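Local coordinates for polyhomeotic-proximal chromatin protein (Drosophila melanogaster, PDB 1KW4) that acts as a Polycomb group protein in the PRC1 complex, maintaining the repressed state of homeotic genes, and forms a helical polymer through its SAM domain, at residues F25-E28 and C32-Y35. The protein carries 1 engineered substitution. Residues are numbered along the deposited sequence; the frame is centred on the assembly and turned at random.
Sequences FIRE and CQDY
I26 meets C32 through its CG2 methyl branch. CG2 of I26 lies 3.6 Å from the carbonyl O of C32. CG2 of I26 is also 4.1 Å from CB of C32. This methyl is anti to the backbone N of I26, which turns it to the flank where residues 32-35 pass. C32 answers with its CB; CB of C32 also sits 3.8 Å from the carbonyl O of I26. Both residues are buried, and the contact between their side chains is apolar. The same methyl reaches the main chain at Y35, with CG2 of I26 4.4 Å from C of Y35.

No hydrogen bond joins the two segments. The backbones are nonetheless close, with the CA atoms of R27 and Q33 4.6 Å apart. Residues 32-35 keep their own shape through a bond from Y35 N to C32 O, 3.0 Å long, in a short 3-10 turn.

This piece of the protein is its SAM domain, a small bundle of five helices. Here the C-terminal part of helix 19-27 packs against the connection that leads into helix 36-41. I26 also touches F39 of that helix and I71 of the long helix 65-78, so its contact with C32 continues into the domain core. The Y35 side chain ends away from residues 25-28, and its OH is hydrogen-bonded to the backbone N of K64.

At the surface, R27 and Q33 run side by side in the same direction. The R27 chain bends at chi2 (70°), and CG of Q33 sits between its backbone N and carbonyl carbon (chi1 74°); together these torsions bring the two ends alongside. OE1 of Q33 stands over one face of the guanidinium, offset toward its rim, 3.8 Å from NH1 of R27. This approach is not a hydrogen bond. The amide and guanidinium planes are 36° apart.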
# COMPACT_ATOMS: atom_id res chain seq x y z
N PHE A 25 -1.55 6.41 4.08
CA PHE A 25 -1.33 5.16 4.81
C PHE A 25 0.12 4.70 4.58
O PHE A 25 0.82 4.33 5.53
CB PHE A 25 -2.33 4.10 4.30
CG PHE A 25 -2.03 2.70 4.76
CD1 PHE A 25 -2.24 2.32 6.09
CD2 PHE A 25 -1.58 1.74 3.86
CE1 PHE A 25 -2.01 1.01 6.50
CE2 PHE A 25 -1.34 0.42 4.26
CZ PHE A 25 -1.56 0.06 5.59
N ILE A 26 0.56 4.73 3.33
CA ILE A 26 1.93 4.32 2.99
C ILE A 26 2.96 5.28 3.61
O ILE A 26 3.99 4.85 4.14
CB ILE A 26 2.11 4.27 1.43
CG1 ILE A 26 1.19 3.19 0.84
CG2 ILE A 26 3.56 3.98 1.07
CD1 ILE A 26 1.42 1.77 1.39
N ARG A 27 2.67 6.58 3.57
CA ARG A 27 3.57 7.59 4.13
C ARG A 27 3.88 7.35 5.60
O ARG A 27 5.00 7.61 6.05
CB ARG A 27 2.95 8.99 3.97
CG ARG A 27 3.74 10.10 4.67
CD ARG A 27 5.06 10.38 3.97
NE ARG A 27 5.81 11.46 4.63
CZ ARG A 27 6.45 11.33 5.78
NH1 ARG A 27 6.45 10.17 6.43
NH2 ARG A 27 7.11 12.37 6.29
N GLU A 28 2.90 6.84 6.34
CA GLU A 28 3.06 6.60 7.77
C GLU A 28 3.60 5.22 8.17
O GLU A 28 3.84 4.98 9.36
CB GLU A 28 1.74 6.87 8.48
CG GLU A 28 1.23 8.28 8.25
CD GLU A 28 -0.13 8.53 8.87
OE1 GLU A 28 -1.09 7.81 8.51
OE2 GLU A 28 -0.24 9.45 9.71
N CYS A 32 8.55 2.95 4.46
CA CYS A 32 7.88 2.90 3.16
C CYS A 32 7.65 4.27 2.51
O CYS A 32 7.10 4.35 1.41
CB CYS A 32 6.52 2.19 3.31
SG CYS A 32 6.60 0.49 3.93
N GLN A 33 8.09 5.33 3.17
CA GLN A 33 7.87 6.68 2.64
C GLN A 33 8.41 6.96 1.23
O GLN A 33 7.88 7.82 0.53
CB GLN A 33 8.41 7.73 3.62
CG GLN A 33 9.92 7.85 3.67
CD GLN A 33 10.38 8.80 4.76
OE1 GLN A 33 9.94 9.95 4.83
NE2 GLN A 33 11.28 8.32 5.62
N ASP A 34 9.44 6.23 0.80
CA ASP A 34 10.00 6.45 -0.53
C ASP A 34 9.10 5.94 -1.66
O ASP A 34 9.37 6.20 -2.83
CB ASP A 34 11.37 5.78 -0.67
CG ASP A 34 12.39 6.31 0.31
OD1 ASP A 34 12.47 7.54 0.48
OD2 ASP A 34 13.12 5.49 0.91
N TYR A 35 8.03 5.24 -1.30
CA TYR A 35 7.13 4.68 -2.31
C TYR A 35 5.78 5.40 -2.46
O TYR A 35 4.93 4.98 -3.24
CB TYR A 35 6.91 3.19 -2.01
CG TYR A 35 8.19 2.38 -2.03
CD1 TYR A 35 8.80 2.05 -3.24
CD2 TYR A 35 8.80 1.95 -0.85
CE1 TYR A 35 10.00 1.33 -3.28
CE2 TYR A 35 9.99 1.23 -0.87
CZ TYR A 35 10.59 0.92 -2.09
OH TYR A 35 11.76 0.20 -2.12